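Local coordinates for Myo-inositol-1-phosphate synthase-related protein (Thermotoga maritima MSB8, PDB 3CIN), which is related to myo-inositol-1-phosphate synthase and binds nicotinamide-adenine-dinucleotide in a Rossmann-type fold, at residues G31-R36 with S88-P93; K59-Y64 with L134-I139. All blocks are in the same frame, centred on the assembly; numbering follows the deposited sequence. Where two conformers were deposited one is given.

Overall arrangement
Both contacts lie in the Rossmann-type part of the chain, at the edge of the parallel sheet where strands 96-97 and 58-65 run beside strand 14-19. The centres of contact 1 and contact 2 are about 14 Å apart. The four segments alternate along the chain: 31-36, 59-64, 88-93, then 134-139. Contact 1 joins helix 23-36 to the loop leading into strand 96-97, near the surface; contact 2 is deeper, with the end of helix 120-134 and the loop after it laid against strand 58-65. Ser91 of the loop connects the two, making a probable hydrogen bond through OG to Ile60 O. Contact 2 also reaches the NAD pocket through Tyr64.

Contact 1. Residues G31-R36 with S88-P93; sequences GLEKLR and SLTSDP
Glu33 and Thr90 meet in a mainly polar contact at the protein surface, between the last turns of helix 23-36 and the loop that leads from helix 75-82 to strand 96-97. The carboxylate of Glu33 receives both donors of Thr90, hydroxyl and amide. Thr90 OG1 bonds to Glu33 OE2 at 2.8 Å, arriving on the syn side and 23° out of the carboxylate plane. Thr90 N adds two weak bonds: one to Glu33 OE1 at 3.3 Å, almost linear at 178°, and a more bent one to Glu33 OE2. Thr90 can offer both because OG1 is turned beside its own backbone N (chi1 -70°).

This helix follows the first strand of the Rossmann-type fold, while the loop belongs to the beta-alpha-beta crossover from strand 58-65 to strand 96-97, so Glu33 ties two successive units of the sheet together. Arg36, one turn on, makes a weak salt bridge from NE to Glu33 OE1, 3.4 Å and in the guanidinium plane, which probably steadies the negative charge. Its CD lies 3.6 Å from Thr90 OG1, and its NH1 is hydrogen-bonded to Ile58 O at the start of strand 58-65. Leu89 CD2 lies against the Glu33 side chain, 3.8 Å from Glu33 OE1 and near its CB and CG. Leu35, elsewhere on the helix, packs on Phe313 of a second subunit.

Contact 2. Residues K59-Y64 with L134-I139; sequences KIVGSY and LDPDVI
The parallel sheet of the Rossmann-type fold is overlaid here by the end of helix 120-134 and the turn after it: Leu134 settles on Val61, Gly62 and Tyr64 of strand 58-65, and Pro136 on Val61, all by van der Waals contact. The Leu134 methyls lie in front of Val61 O, CD2 nearest at 3.6 Å, while CD1 also lies 4.2 Å from Gly62 CA. The same CD1 meets Tyr64 at the ring edge, near its plane, 4.0 Å from Tyr64 OH. Val61 CG2, set between its own backbone N and carbonyl carbon by a chi1 of -57°, is directed at Leu134 O, 3.6 Å away, and at Pro136 CB, 4.0 Å away. Asp135, between Leu134 and Pro136, is the first residue to leave the helix, with positive phi (60°), and lets the chain turn toward strand 138-141.

Tyr64 lines the NAD pocket; its OH is hydrogen-bonded to Glu130 and its ring meets Trp131 edge-to-face, both on helix 120-134. Strand 14-19 lies between the strands of the two segments, pairing with Val61 and Gly62, and Tyr182 OH of helix 171-186 is hydrogen-bonded to Pro136 O.

Contact 1. Residues G31-R36 with S88-P93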
loop_
_atom_site.group_PDB
_atom_site.type_symbol
_atom_site.label_atom_id
_atom_site.label_comp_id
_atom_site.label_asym_id
_atom_site.label_seq_id
_atom_site.Cartn_x
_atom_site.Cartn_y
_atom_site.Cartn_z
ATOM N N GLY A 31 12.308 0.718 -28.836
ATOM C CA GLY A 31 11.835 -0.639 -28.553
ATOM C C GLY A 31 11.723 -1.451 -29.832
ATOM O O GLY A 31 12.144 -2.623 -29.895
ATOM N N LEU A 32 11.151 -0.837 -30.860
ATOM C CA LEU A 32 10.959 -1.519 -32.122
ATOM C C LEU A 32 12.296 -1.879 -32.746
ATOM O O LEU A 32 12.429 -2.926 -33.371
ATOM C CB LEU A 32 10.151 -0.649 -33.083
ATOM C CG LEU A 32 10.051 -1.166 -34.520
ATOM C CD1 LEU A 32 9.501 -2.569 -34.516
ATOM C CD2 LEU A 32 9.186 -0.242 -35.361
ATOM N N GLU A 33 13.276 -0.992 -32.619
ATOM C CA GLU A 33 14.626 -1.295 -33.102
ATOM C C GLU A 33 15.203 -2.529 -32.432
ATOM O O GLU A 33 15.739 -3.407 -33.118
ATOM C CB GLU A 33 15.564 -0.110 -32.903
ATOM C CG GLU A 33 16.839 -0.265 -33.682
ATOM C CD GLU A 33 16.707 -0.040 -35.235
ATOM O OE1 GLU A 33 15.696 0.484 -35.755
ATOM O OE2 GLU A 33 17.658 -0.400 -35.953
ATOM N N LYS A 34 15.095 -2.615 -31.100
ATOM C CA LYS A 34 15.562 -3.799 -30.374
ATOM C C LYS A 34 14.798 -5.033 -30.768
ATOM O O LYS A 34 15.391 -6.095 -30.859
ATOM C CB LYS A 34 15.484 -3.618 -28.858
ATOM C CG LYS A 34 16.227 -2.397 -28.351
ATOM C CD LYS A 34 17.556 -2.709 -27.692
ATOM C CE LYS A 34 17.748 -1.830 -26.456
ATOM N NZ LYS A 34 16.464 -1.688 -25.672
ATOM N N LEU A 35 13.504 -4.900 -31.033
ATOM C CA LEU A 35 12.705 -6.051 -31.456
ATOM C C LEU A 35 13.047 -6.595 -32.832
ATOM O O LEU A 35 13.028 -7.806 -33.025
ATOM C CB LEU A 35 11.234 -5.746 -31.428
ATOM C CG LEU A 35 10.520 -5.630 -30.116
ATOM C CD1 LEU A 35 9.079 -5.191 -30.361
ATOM C CD2 LEU A 35 10.572 -6.967 -29.433
ATOM N N ARG A 36 13.311 -5.720 -33.798
ATOM C CA ARG A 36 13.766 -6.164 -35.100
ATOM C C ARG A 36 15.219 -6.693 -35.000
ATOM O O ARG A 36 15.597 -7.557 -35.776
ATOM C CB ARG A 36 13.608 -5.063 -36.160
ATOM C CG ARG A 36 14.607 -3.946 -36.101
ATOM C CD ARG A 36 14.484 -3.028 -37.336
ATOM N NE ARG A 36 13.621 -1.859 -37.094
ATOM C CZ ARG A 36 12.380 -1.691 -37.557
ATOM N NH1 ARG A 36 11.790 -2.626 -38.299
ATOM N NH2 ARG A 36 11.718 -0.571 -37.263
ATOM N N SER A 88 22.010 4.022 -33.325
ATOM C CA SER A 88 21.606 4.085 -34.717
ATOM C C SER A 88 20.238 3.472 -34.892
ATOM O O SER A 88 19.735 2.768 -33.998
ATOM C CB SER A 88 22.580 3.327 -35.627
ATOM O OG SER A 88 22.497 1.932 -35.391
ATOM N N LEU A 89 19.636 3.772 -36.040
ATOM C CA LEU A 89 18.337 3.238 -36.387
ATOM C C LEU A 89 18.357 2.801 -37.847
ATOM O O LEU A 89 19.001 3.436 -38.689
ATOM C CB LEU A 89 17.242 4.269 -36.180
ATOM C CG LEU A 89 16.918 4.806 -34.791
ATOM C CD1 LEU A 89 15.957 5.927 -34.913
ATOM C CD2 LEU A 89 16.338 3.736 -33.825
ATOM N N THR A 90 17.579 1.761 -38.131
ATOM C CA THR A 90 17.487 1.145 -39.461
ATOM C C THR A 90 16.890 2.125 -40.475
ATOM O O THR A 90 17.331 2.199 -41.611
ATOM C CB THR A 90 16.598 -0.139 -39.392
ATOM O OG1 THR A 90 17.302 -1.160 -38.649
ATOM C CG2 THR A 90 16.289 -0.718 -40.778
ATOM N N SER A 91 15.832 2.812 -40.068
ATOM C CA SER A 91 15.290 3.953 -40.832
ATOM C C SER A 91 15.416 5.176 -39.928
ATOM O O SER A 91 14.923 5.162 -38.798
ATOM C CB SER A 91 13.842 3.682 -41.221
ATOM O OG SER A 91 13.220 4.808 -41.833
ATOM N N ASP A 92 16.097 6.212 -40.416
ATOM C CA ASP A 92 16.505 7.361 -39.592
ATOM C C ASP A 92 16.207 8.710 -40.281
ATOM O O ASP A 92 17.132 9.478 -40.620
ATOM C CB ASP A 92 17.983 7.213 -39.323
ATOM C CG ASP A 92 18.466 8.058 -38.205
ATOM O OD1 ASP A 92 17.625 8.621 -37.512
ATOM O OD2 ASP A 92 19.702 8.128 -38.007
ATOM N N PRO A 93 14.919 8.987 -40.515
ATOM C CA PRO A 93 14.487 10.197 -41.171
ATOM C C PRO A 93 14.724 11.449 -40.343
ATOM O O PRO A 93 14.762 11.380 -39.095
ATOM C CB PRO A 93 12.980 9.979 -41.342
ATOM C CG PRO A 93 12.612 9.051 -40.312
ATOM C CD PRO A 93 13.771 8.142 -40.142
#

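Contact 2. Residues K59-Y64 with L134-I139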
loop_
_atom_site.group_PDB
_atom_site.type_symbol
_atom_site.label_atom_id
_atom_site.label_comp_id
_atom_site.label_asym_id
_atom_site.label_seq_id
_atom_site.Cartn_x
_atom_site.Cartn_y
_atom_site.Cartn_z
ATOM N N LYS A 59 8.166 0.013 -40.726
ATOM C CA LYS A 59 9.169 0.997 -41.160
ATOM C C LYS A 59 8.735 2.397 -40.765
ATOM O O LYS A 59 7.654 2.828 -41.147
ATOM C CB LYS A 59 9.390 0.934 -42.693
ATOM C CG LYS A 59 10.500 1.915 -43.155
ATOM C CD LYS A 59 10.675 1.986 -44.654
ATOM C CE LYS A 59 11.876 2.859 -45.016
ATOM N NZ LYS A 59 12.023 2.877 -46.536
ATOM N N ILE A 60 9.577 3.123 -40.028
ATOM C CA ILE A 60 9.288 4.525 -39.693
ATOM C C ILE A 60 9.688 5.394 -40.864
ATOM O O ILE A 60 10.911 5.509 -41.187
ATOM C CB ILE A 60 10.017 5.023 -38.415
ATOM C CG1 ILE A 60 9.766 4.085 -37.236
ATOM C CG2 ILE A 60 9.610 6.403 -38.070
ATOM C CD1 ILE A 60 8.353 3.892 -36.952
ATOM N N VAL A 61 8.703 5.976 -41.546
ATOM C CA VAL A 61 8.987 6.859 -42.695
ATOM C C VAL A 61 9.033 8.362 -42.391
ATOM O O VAL A 61 9.405 9.167 -43.239
ATOM C CB VAL A 61 8.009 6.580 -43.865
ATOM C CG1 VAL A 61 8.126 5.115 -44.245
ATOM C CG2 VAL A 61 6.563 6.959 -43.474
ATOM N N GLY A 62 8.658 8.765 -41.193
ATOM C CA GLY A 62 8.653 10.178 -40.903
ATOM C C GLY A 62 8.338 10.469 -39.470
ATOM O O GLY A 62 7.744 9.644 -38.789
ATOM N N SER A 63 8.788 11.651 -39.036
ATOM C CA SER A 63 8.561 12.125 -37.700
ATOM C C SER A 63 8.429 13.635 -37.733
ATOM O O SER A 63 9.255 14.312 -38.306
ATOM C CB SER A 63 9.723 11.710 -36.802
ATOM O OG SER A 63 9.549 12.127 -35.475
ATOM N N TYR A 64 7.370 14.146 -37.127
ATOM C CA TYR A 64 7.093 15.588 -37.058
ATOM C C TYR A 64 7.102 16.108 -35.630
ATOM O O TYR A 64 6.666 15.432 -34.694
ATOM C CB TYR A 64 5.720 15.887 -37.668
ATOM C CG TYR A 64 5.757 15.882 -39.182
ATOM C CD1 TYR A 64 5.931 14.696 -39.871
ATOM C CD2 TYR A 64 5.615 17.056 -39.924
ATOM C CE1 TYR A 64 6.011 14.670 -41.248
ATOM C CE2 TYR A 64 5.689 17.031 -41.300
ATOM C CZ TYR A 64 5.900 15.841 -41.960
ATOM O OH TYR A 64 5.967 15.816 -43.332
ATOM N N LEU A 134 6.223 10.544 -48.422
ATOM C CA LEU A 134 6.676 9.627 -47.352
ATOM C C LEU A 134 5.864 8.319 -47.387
ATOM O O LEU A 134 6.350 7.253 -47.012
ATOM C CB LEU A 134 6.550 10.325 -45.997
ATOM C CG LEU A 134 7.482 11.547 -45.779
ATOM C CD1 LEU A 134 7.309 12.189 -44.367
ATOM C CD2 LEU A 134 8.922 11.256 -46.129
ATOM N N ASP A 135 4.630 8.438 -47.847
ATOM C CA ASP A 135 3.725 7.320 -48.112
ATOM C C ASP A 135 3.358 6.421 -46.932
ATOM O O ASP A 135 3.283 5.187 -47.075
ATOM C CB ASP A 135 4.292 6.452 -49.219
ATOM C CG ASP A 135 3.284 5.487 -49.745
ATOM O OD1 ASP A 135 2.120 5.908 -49.872
ATOM O OD2 ASP A 135 3.629 4.301 -50.020
ATOM N N PRO A 136 3.059 7.013 -45.751
ATOM C CA PRO A 136 2.687 6.121 -44.651
ATOM C C PRO A 136 1.366 5.420 -44.838
ATOM O O PRO A 136 0.440 5.990 -45.428
ATOM C CB PRO A 136 2.531 7.075 -43.460
ATOM C CG PRO A 136 2.146 8.397 -44.103
ATOM C CD PRO A 136 3.015 8.420 -45.345
ATOM N N ASP A 137 1.275 4.207 -44.288
ATOM C CA ASP A 137 -0.012 3.506 -44.115
ATOM C C ASP A 137 -0.703 4.019 -42.843
ATOM O O ASP A 137 -1.949 4.097 -42.804
ATOM C CB ASP A 137 0.246 1.993 -43.941
ATOM C CG ASP A 137 0.836 1.355 -45.169
ATOM O OD1 ASP A 137 0.111 1.332 -46.161
ATOM O OD2 ASP A 137 1.986 0.845 -45.157
ATOM N N VAL A 138 0.098 4.275 -41.807
ATOM C CA VAL A 138 -0.426 4.576 -40.475
ATOM C C VAL A 138 0.223 5.827 -39.928
ATOM O O VAL A 138 1.468 5.950 -39.923
ATOM C CB VAL A 138 -0.274 3.404 -39.494
ATOM C CG1 VAL A 138 -0.893 3.759 -38.125
ATOM C CG2 VAL A 138 -0.899 2.121 -40.079
ATOM N N ILE A 139 -0.588 6.769 -39.466
ATOM C CA ILE A 139 -0.107 7.996 -38.829
ATOM C C ILE A 139 -0.421 7.880 -37.355
ATOM O O ILE A 139 -1.581 7.645 -37.016
ATOM C CB ILE A 139 -0.778 9.253 -39.445
ATOM C CG1 ILE A 139 -0.388 9.392 -40.910
ATOM C CG2 ILE A 139 -0.378 10.578 -38.679
ATOM C CD1 ILE A 139 -1.278 10.344 -41.645
#